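Local structure of serine protease pet (Escherichia coli, 4OM9) at residues 257-271 and 293-307. The protein is a secreted autotransporter enterotoxin of enteroaggregative Escherichia coli whose passenger domain probably acts as a serine protease, with alpha-fodrin a likely target. Numbering follows the deposited sequence.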
ATOM      1  N   PHE A 257     -13.054 -13.584 -41.976  1.00 39.00           N
ATOM      2  CA  PHE A 257     -11.704 -13.941 -41.558  1.00 38.37           C
ATOM      3  C   PHE A 257     -11.632 -15.310 -40.908  1.00 35.87           C
ATOM      4  O   PHE A 257     -10.658 -15.624 -40.227  1.00 36.12           O
ATOM      5  CB  PHE A 257     -11.140 -12.850 -40.619  1.00 33.27           C
ATOM      6  CG  PHE A 257     -10.854 -11.559 -41.338  1.00 32.00           C
ATOM      7  CD1 PHE A 257      -9.622 -11.356 -41.961  1.00 32.08           C
ATOM      8  CD2 PHE A 257     -11.847 -10.589 -41.473  1.00 32.18           C
ATOM      9  CE1 PHE A 257      -9.356 -10.186 -42.662  1.00 32.83           C
ATOM     10  CE2 PHE A 257     -11.599  -9.409 -42.185  1.00 32.36           C
ATOM     11  CZ  PHE A 257     -10.351  -9.203 -42.774  1.00 33.90           C
ATOM     12  N   ILE A 258     -12.642 -16.143 -41.129  1.00 38.45           N
ATOM     13  CA  ILE A 258     -12.568 -17.468 -40.534  1.00 41.26           C
ATOM     14  C   ILE A 258     -12.318 -18.570 -41.559  1.00 45.56           C
ATOM     15  O   ILE A 258     -13.107 -18.773 -42.474  1.00 45.72           O
ATOM     16  CB  ILE A 258     -13.829 -17.801 -39.738  1.00 40.98           C
ATOM     17  CG1 ILE A 258     -14.004 -16.775 -38.597  1.00 43.60           C
ATOM     18  CG2 ILE A 258     -13.720 -19.220 -39.184  1.00 41.97           C
ATOM     19  CD1 ILE A 258     -15.402 -16.737 -37.928  1.00 41.51           C
ATOM     20  N   GLN A 259     -11.178 -19.246 -41.409  1.00 46.00           N
ATOM     21  CA  GLN A 259     -10.962 -20.536 -42.058  1.00 45.87           C
ATOM     22  C   GLN A 259     -10.748 -21.610 -41.001  1.00 46.55           C
ATOM     23  O   GLN A 259      -9.714 -21.648 -40.322  1.00 43.73           O
ATOM     24  CB  GLN A 259      -9.776 -20.507 -43.027  1.00 50.47           C
ATOM     25  CG  GLN A 259      -9.582 -21.852 -43.714  1.00 49.49           C
ATOM     26  CD  GLN A 259      -8.459 -21.887 -44.723  1.00 51.67           C
ATOM     27  OE1 GLN A 259      -7.925 -20.862 -45.144  1.00 48.57           O
ATOM     28  NE2 GLN A 259      -8.098 -23.092 -45.122  1.00 56.61           N
ATOM     29  N   ASN A 260     -11.739 -22.477 -40.849  1.00 44.34           N
ATOM     30  CA  ASN A 260     -11.634 -23.560 -39.892  1.00 42.87           C
ATOM     31  C   ASN A 260     -10.629 -24.632 -40.329  1.00 51.00           C
ATOM     32  O   ASN A 260     -10.648 -25.104 -41.460  1.00 52.42           O
ATOM     33  CB  ASN A 260     -13.021 -24.178 -39.657  1.00 46.04           C
ATOM     34  CG  ASN A 260     -13.974 -23.223 -38.928  1.00 49.10           C
ATOM     35  OD1 ASN A 260     -15.013 -22.827 -39.461  1.00 52.14           O
ATOM     36  ND2 ASN A 260     -13.608 -22.845 -37.710  1.00 44.09           N
ATOM     37  N   VAL A 261      -9.733 -25.009 -39.431  1.00 55.40           N
ATOM     38  CA  VAL A 261      -8.854 -26.132 -39.711  1.00 54.87           C
ATOM     39  C   VAL A 261      -9.062 -27.201 -38.666  1.00 57.13           C
ATOM     40  O   VAL A 261      -8.682 -27.041 -37.506  1.00 56.19           O
ATOM     41  CB  VAL A 261      -7.388 -25.730 -39.743  1.00 53.19           C
ATOM     42  CG1 VAL A 261      -6.562 -26.897 -40.241  1.00 53.30           C
ATOM     43  CG2 VAL A 261      -7.193 -24.505 -40.634  1.00 50.68           C
ATOM     44  N   ASN A 262      -9.709 -28.277 -39.084  1.00 66.66           N
ATOM     45  CA  ASN A 262      -9.954 -29.411 -38.217  1.00 69.94           C
ATOM     46  C   ASN A 262      -8.795 -30.381 -38.262  1.00 66.22           C
ATOM     47  O   ASN A 262      -8.669 -31.181 -39.192  1.00 70.68           O
ATOM     48  CB  ASN A 262     -11.251 -30.108 -38.609  1.00 76.76           C
ATOM     49  CG  ASN A 262     -12.458 -29.241 -38.364  1.00 78.53           C
ATOM     50  OD1 ASN A 262     -12.757 -28.889 -37.222  1.00 81.96           O
ATOM     51  ND2 ASN A 262     -13.158 -28.880 -39.434  1.00 77.92           N
ATOM     52  N   ILE A 263      -7.944 -30.290 -37.247  1.00 62.99           N
ATOM     53  CA  ILE A 263      -6.750 -31.107 -37.179  1.00 62.55           C
ATOM     54  C   ILE A 263      -7.063 -32.415 -36.467  1.00 61.04           C
ATOM     55  O   ILE A 263      -6.578 -33.473 -36.869  1.00 62.36           O
ATOM     56  CB  ILE A 263      -5.612 -30.366 -36.473  1.00 58.03           C
ATOM     57  CG1 ILE A 263      -5.356 -29.025 -37.155  1.00 58.44           C
ATOM     58  CG2 ILE A 263      -4.334 -31.206 -36.466  1.00 58.48           C
ATOM     59  CD1 ILE A 263      -4.106 -28.342 -36.654  1.00 50.89           C
ATOM     60  N   ASP A 264      -7.871 -32.329 -35.413  1.00 63.42           N
ATOM     61  CA  ASP A 264      -8.419 -33.510 -34.746  1.00 73.32           C
ATOM     62  C   ASP A 264      -7.344 -34.525 -34.356  1.00 70.67           C
ATOM     63  O   ASP A 264      -7.445 -35.700 -34.697  1.00 74.43           O
ATOM     64  CB  ASP A 264      -9.458 -34.195 -35.643  1.00 75.50           C
ATOM     65  CG  ASP A 264     -10.591 -33.269 -36.044  1.00 79.44           C
ATOM     66  OD1 ASP A 264     -10.324 -32.082 -36.322  1.00 83.40           O
ATOM     67  OD2 ASP A 264     -11.755 -33.722 -36.077  1.00 82.97           O
ATOM     68  N   ASN A 265      -6.311 -34.056 -33.661  1.00 66.03           N
ATOM     69  CA  ASN A 265      -5.200 -34.892 -33.200  1.00 64.10           C
ATOM     70  C   ASN A 265      -4.304 -35.427 -34.308  1.00 65.66           C
ATOM     71  O   ASN A 265      -3.362 -36.168 -34.040  1.00 71.65           O
ATOM     72  CB  ASN A 265      -5.707 -36.072 -32.370  1.00 72.58           C
ATOM     73  CG  ASN A 265      -6.098 -35.667 -30.961  1.00 78.84           C
ATOM     74  OD1 ASN A 265      -5.826 -34.548 -30.526  1.00 82.82           O
ATOM     75  ND2 ASN A 265      -6.731 -36.586 -30.236  1.00 83.22           N
ATOM     76  N   ASN A 266      -4.583 -35.061 -35.551  1.00 59.82           N
ATOM     77  CA  ASN A 266      -3.712 -35.471 -36.635  1.00 60.19           C
ATOM     78  C   ASN A 266      -2.616 -34.441 -36.845  1.00 59.69           C
ATOM     79  O   ASN A 266      -2.208 -33.752 -35.902  1.00 58.63           O
ATOM     80  CB  ASN A 266      -4.508 -35.696 -37.911  1.00 63.46           C
ATOM     81  CG  ASN A 266      -5.525 -36.810 -37.764  1.00 68.75           C
ATOM     82  OD1 ASN A 266      -5.157 -37.972 -37.585  1.00 75.07           O
ATOM     83  ND2 ASN A 266      -6.810 -36.462 -37.833  1.00 67.44           N
ATOM     84  N   THR A 267      -2.127 -34.347 -38.073  1.00 52.04           N
ATOM     85  CA  THR A 267      -1.038 -33.434 -38.377  1.00 52.04           C
ATOM     86  C   THR A 267      -1.404 -32.596 -39.574  1.00 57.10           C
ATOM     87  O   THR A 267      -1.706 -33.125 -40.625  1.00 60.66           O
ATOM     88  CB  THR A 267       0.273 -34.172 -38.684  1.00 52.31           C
ATOM     89  OG1 THR A 267       0.574 -35.103 -37.634  1.00 60.60           O
ATOM     90  CG2 THR A 267       1.405 -33.169 -38.828  1.00 51.32           C
ATOM     91  N   ALA A 268      -1.375 -31.285 -39.426  1.00 55.24           N
ATOM     92  CA  ALA A 268      -1.671 -30.418 -40.544  1.00 52.97           C
ATOM     93  C   ALA A 268      -0.379 -29.831 -41.060  1.00 54.41           C
ATOM     94  O   ALA A 268       0.327 -29.133 -40.327  1.00 50.03           O
ATOM     95  CB  ALA A 268      -2.635 -29.322 -40.141  1.00 55.12           C
ATOM     96  N   THR A 269      -0.076 -30.108 -42.325  1.00 52.24           N
ATOM     97  CA  THR A 269       1.164 -29.643 -42.926  1.00 52.44           C
ATOM     98  C   THR A 269       0.892 -28.422 -43.793  1.00 51.97           C
ATOM     99  O   THR A 269      -0.043 -28.419 -44.586  1.00 57.05           O
ATOM    100  CB  THR A 269       1.831 -30.769 -43.746  1.00 59.45           C
ATOM    101  OG1 THR A 269       2.320 -31.780 -42.851  1.00 53.94           O
ATOM    102  CG2 THR A 269       2.981 -30.229 -44.558  1.00 57.77           C
ATOM    103  N   ILE A 270       1.697 -27.376 -43.633  1.00 46.05           N
ATOM    104  CA  ILE A 270       1.401 -26.094 -44.265  1.00 47.03           C
ATOM    105  C   ILE A 270       2.534 -25.569 -45.121  1.00 49.20           C
ATOM    106  O   ILE A 270       3.657 -25.421 -44.646  1.00 49.90           O
ATOM    107  CB  ILE A 270       1.067 -24.988 -43.224  1.00 40.40           C
ATOM    108  CG1 ILE A 270       0.029 -25.475 -42.217  1.00 41.47           C
ATOM    109  CG2 ILE A 270       0.593 -23.718 -43.923  1.00 39.24           C
ATOM    110  CD1 ILE A 270      -0.561 -24.326 -41.347  1.00 37.68           C
ATOM    111  N   GLY A 271       2.219 -25.248 -46.372  1.00 53.77           N
ATOM    112  CA  GLY A 271       3.190 -24.687 -47.290  1.00 49.85           C
ATOM    113  C   GLY A 271       2.629 -24.576 -48.695  1.00 56.70           C
ATOM    114  O   GLY A 271       1.713 -25.315 -49.067  1.00 56.84           O
ATOM    115  N   LYS A 293      -7.304 -15.094 -44.181  1.00 34.76           N
ATOM    116  CA  LYS A 293      -8.136 -15.325 -43.014  1.00 33.96           C
ATOM    117  C   LYS A 293      -7.315 -15.767 -41.801  1.00 33.78           C
ATOM    118  O   LYS A 293      -6.121 -16.053 -41.920  1.00 33.36           O
ATOM    119  CB  LYS A 293      -9.189 -16.372 -43.342  1.00 35.13           C
ATOM    120  CG  LYS A 293      -9.976 -15.998 -44.588  1.00 36.42           C
ATOM    121  CD  LYS A 293     -11.135 -16.929 -44.825  1.00 39.69           C
ATOM    122  CE  LYS A 293     -11.604 -16.823 -46.262  1.00 39.36           C
ATOM    123  NZ  LYS A 293     -12.915 -17.466 -46.352  1.00 39.17           N
ATOM    124  N   ASP A 294      -7.944 -15.811 -40.629  1.00 41.21           N
ATOM    125  CA  ASP A 294      -7.320 -16.483 -39.496  1.00 38.69           C
ATOM    126  C   ASP A 294      -7.409 -17.985 -39.740  1.00 43.09           C
ATOM    127  O   ASP A 294      -8.414 -18.486 -40.264  1.00 41.37           O
ATOM    128  CB  ASP A 294      -7.990 -16.114 -38.162  1.00 32.96           C
ATOM    129  CG  ASP A 294      -7.965 -14.621 -37.887  1.00 37.63           C
ATOM    130  OD1 ASP A 294      -6.872 -14.008 -37.966  1.00 33.45           O
ATOM    131  OD2 ASP A 294      -9.058 -14.052 -37.610  1.00 42.33           O
ATOM    132  N   LEU A 295      -6.352 -18.702 -39.383  1.00 32.36           N
ATOM    133  CA  LEU A 295      -6.431 -20.143 -39.365  1.00 33.16           C
ATOM    134  C   LEU A 295      -6.913 -20.534 -37.986  1.00 34.17           C
ATOM    135  O   LEU A 295      -6.180 -20.427 -37.003  1.00 35.05           O
ATOM    136  CB  LEU A 295      -5.084 -20.789 -39.692  1.00 33.57           C
ATOM    137  CG  LEU A 295      -4.492 -20.357 -41.028  1.00 36.23           C
ATOM    138  CD1 LEU A 295      -3.210 -21.161 -41.375  1.00 35.00           C
ATOM    139  CD2 LEU A 295      -5.529 -20.494 -42.136  1.00 38.58           C
ATOM    140  N   VAL A 296      -8.160 -20.981 -37.920  1.00 39.70           N
ATOM    141  CA  VAL A 296      -8.801 -21.310 -36.658  1.00 40.38           C
ATOM    142  C   VAL A 296      -8.731 -22.814 -36.461  1.00 43.76           C
ATOM    143  O   VAL A 296      -9.531 -23.561 -37.037  1.00 46.62           O
ATOM    144  CB  VAL A 296     -10.253 -20.826 -36.630  1.00 38.82           C
ATOM    145  CG1 VAL A 296     -10.881 -21.070 -35.272  1.00 39.94           C
ATOM    146  CG2 VAL A 296     -10.312 -19.347 -36.980  1.00 41.38           C
ATOM    147  N   PHE A 297      -7.759 -23.237 -35.652  1.00 37.38           N
ATOM    148  CA  PHE A 297      -7.444 -24.645 -35.443  1.00 40.49           C
ATOM    149  C   PHE A 297      -8.324 -25.276 -34.384  1.00 43.77           C
ATOM    150  O   PHE A 297      -8.615 -24.658 -33.379  1.00 41.61           O
ATOM    151  CB  PHE A 297      -5.975 -24.803 -35.042  1.00 40.94           C
ATOM    152  CG  PHE A 297      -5.009 -24.279 -36.066  1.00 40.01           C
ATOM    153  CD1 PHE A 297      -4.840 -24.938 -37.279  1.00 38.10           C
ATOM    154  CD2 PHE A 297      -4.269 -23.139 -35.818  1.00 36.54           C
ATOM    155  CE1 PHE A 297      -3.951 -24.471 -38.220  1.00 40.53           C
ATOM    156  CE2 PHE A 297      -3.375 -22.660 -36.760  1.00 35.61           C
ATOM    157  CZ  PHE A 297      -3.221 -23.325 -37.969  1.00 38.44           C
ATOM    158  N   SER A 298      -8.733 -26.518 -34.603  1.00 46.70           N
ATOM    159  CA  SER A 298      -9.558 -27.207 -33.618  1.00 50.28           C
ATOM    160  C   SER A 298      -9.215 -28.687 -33.552  1.00 52.44           C
ATOM    161  O   SER A 298      -8.683 -29.249 -34.502  1.00 53.16           O
ATOM    162  CB  SER A 298     -11.041 -27.016 -33.935  1.00 53.74           C
ATOM    163  OG  SER A 298     -11.323 -27.419 -35.258  1.00 59.80           O
ATOM    164  N   GLY A 299      -9.502 -29.302 -32.409  1.00 49.79           N
ATOM    165  CA  GLY A 299      -9.311 -30.727 -32.224  1.00 52.12           C
ATOM    166  C   GLY A 299      -7.967 -31.131 -31.646  1.00 52.69           C
ATOM    167  O   GLY A 299      -7.772 -32.289 -31.284  1.00 54.92           O
ATOM    168  N   GLY A 300      -7.044 -30.178 -31.549  1.00 45.95           N
ATOM    169  CA  GLY A 300      -5.688 -30.476 -31.114  1.00 42.48           C
ATOM    170  C   GLY A 300      -4.885 -31.049 -32.272  1.00 47.00           C
ATOM    171  O   GLY A 300      -5.386 -31.153 -33.392  1.00 49.72           O
ATOM    172  N   GLY A 301      -3.639 -31.427 -32.013  1.00 57.54           N
ATOM    173  CA  GLY A 301      -2.826 -32.060 -33.035  1.00 60.28           C
ATOM    174  C   GLY A 301      -1.536 -31.332 -33.328  1.00 53.10           C
ATOM    175  O   GLY A 301      -1.117 -30.461 -32.578  1.00 51.83           O
ATOM    176  N   LYS A 302      -0.894 -31.695 -34.427  1.00 53.05           N
ATOM    177  CA  LYS A 302       0.389 -31.105 -34.758  1.00 55.94           C
ATOM    178  C   LYS A 302       0.266 -30.253 -35.999  1.00 51.99           C
ATOM    179  O   LYS A 302      -0.480 -30.573 -36.912  1.00 56.56           O
ATOM    180  CB  LYS A 302       1.455 -32.191 -34.953  1.00 56.72           C
ATOM    181  CG  LYS A 302       2.827 -31.659 -35.384  1.00 61.34           C
ATOM    182  CD  LYS A 302       3.776 -32.795 -35.775  1.00 64.93           C
ATOM    183  CE  LYS A 302       5.010 -32.274 -36.491  1.00 65.98           C
ATOM    184  NZ  LYS A 302       6.011 -33.352 -36.775  1.00 72.46           N
ATOM    185  N   ILE A 303       0.995 -29.148 -35.997  1.00 38.85           N
ATOM    186  CA  ILE A 303       1.063 -28.227 -37.115  1.00 41.63           C
ATOM    187  C   ILE A 303       2.494 -28.206 -37.607  1.00 42.27           C
ATOM    188  O   ILE A 303       3.390 -27.815 -36.865  1.00 45.89           O
ATOM    189  CB  ILE A 303       0.635 -26.790 -36.710  1.00 38.59           C
ATOM    190  CG1 ILE A 303      -0.858 -26.740 -36.385  1.00 41.32           C
ATOM    191  CG2 ILE A 303       0.971 -25.780 -37.808  1.00 38.75           C
ATOM    192  CD1 ILE A 303      -1.342 -25.372 -35.990  1.00 38.25           C
ATOM    193  N   SER A 304       2.727 -28.628 -38.841  1.00 48.40           N
ATOM    194  CA  SER A 304       4.087 -28.619 -39.365  1.00 45.68           C
ATOM    195  C   SER A 304       4.266 -27.674 -40.542  1.00 47.81           C
ATOM    196  O   SER A 304       3.504 -27.721 -41.500  1.00 54.52           O
ATOM    197  CB  SER A 304       4.509 -30.025 -39.783  1.00 52.60           C
ATOM    198  OG  SER A 304       5.839 -29.999 -40.254  1.00 54.35           O
ATOM    199  N   LEU A 305       5.298 -26.840 -40.476  1.00 46.85           N
ATOM    200  CA  LEU A 305       5.592 -25.878 -41.536  1.00 47.73           C
ATOM    201  C   LEU A 305       6.778 -26.353 -42.389  1.00 54.26           C
ATOM    202  O   LEU A 305       7.856 -26.641 -41.840  1.00 46.97           O
ATOM    203  CB  LEU A 305       5.889 -24.502 -40.931  1.00 44.24           C
ATOM    204  CG  LEU A 305       4.745 -23.517 -40.689  1.00 46.62           C
ATOM    205  CD1 LEU A 305       3.505 -24.221 -40.184  1.00 44.27           C
ATOM    206  CD2 LEU A 305       5.186 -22.433 -39.735  1.00 42.68           C
ATOM    207  N   LYS A 306       6.573 -26.436 -43.713  1.00 46.02           N
ATOM    208  CA  LYS A 306       7.626 -26.835 -44.653  1.00 45.11           C
ATOM    209  C   LYS A 306       8.477 -25.661 -45.102  1.00 45.29           C
ATOM    210  O   LYS A 306       9.439 -25.825 -45.845  1.00 50.15           O
ATOM    211  CB  LYS A 306       7.035 -27.488 -45.907  1.00 46.88           C
ATOM    212  CG  LYS A 306       5.859 -28.399 -45.671  1.00 55.47           C
ATOM    213  CD  LYS A 306       4.819 -28.227 -46.779  1.00 56.24           C
ATOM    214  CE  LYS A 306       5.065 -29.119 -47.970  1.00 63.84           C
ATOM    215  NZ  LYS A 306       3.977 -28.954 -48.968  1.00 71.19           N
ATOM    216  N   GLU A 307       8.094 -24.468 -44.685  1.00 43.89           N
ATOM    217  CA  GLU A 307       8.747 -23.257 -45.146  1.00 45.06           C
ATOM    218  C   GLU A 307       8.244 -22.129 -44.271  1.00 42.31           C
ATOM    219  O   GLU A 307       7.351 -22.329 -43.452  1.00 40.95           O
ATOM    220  CB  GLU A 307       8.430 -22.987 -46.629  1.00 46.26           C
ATOM    221  CG  GLU A 307       6.933 -23.023 -46.928  1.00 45.55           C
ATOM    222  CD  GLU A 307       6.585 -22.826 -48.404  1.00 56.93           C
ATOM    223  OE1 GLU A 307       7.367 -23.250 -49.287  1.00 63.90           O
ATOM    224  OE2 GLU A 307       5.511 -22.250 -48.681  1.00 53.59           O
TER
HETATM  225  O   HOH W   1       5.354 -32.389 -42.301  1.00 47.68           O
HETATM  226  O   HOH W   2       0.864 -28.309 -47.619  1.00 59.81           O
HETATM  227  O   HOH W   3       5.086 -22.550 -44.286  1.00 59.81           O
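The carbonyl oxygen of Ser298 takes two backbone N-H groups from the turn facing it: Ile263 N at 3.0 Å and, weakly, Asp264 N. Two parallel strand pairs meet at a corner. On one side, 258-262 runs beside 294-298; on the other, 267-271 pairs with 301-305, one residue out of step with the first. The type I' turn Ile263–Asn266 makes the bend in one coil and Gly299–Gly301 in the next, bridged by Asn265 N to Gly300 O (3.1 Å), the donor standing 72° out of the carbonyl plane. Inside the corner, with CG1 beside its own backbone N (chi1 -55°) and the chain extended beyond it, Ile263 brings CD1 to Phe297 CD1 (3.5 Å) and Ile303 CG1 (3.6 Å). Ile303 CD1 sits over the centre of one Phe297 face, 3.3 Å above the plane, while Ile270 CD1 reaches the ring's edge and Val261 lies alongside. Phe316 and Phe318 continue this apolar filling. On the other face of the strands, a water joins Thr269 OG1 (3.1 Å) to Ser304 OG (3.2 Å). Parallel strands of successive coils paired across a corner, aliphatic and aromatic side chains turned inward, typify the right-handed parallel beta-helix of autotransporter passenger domains.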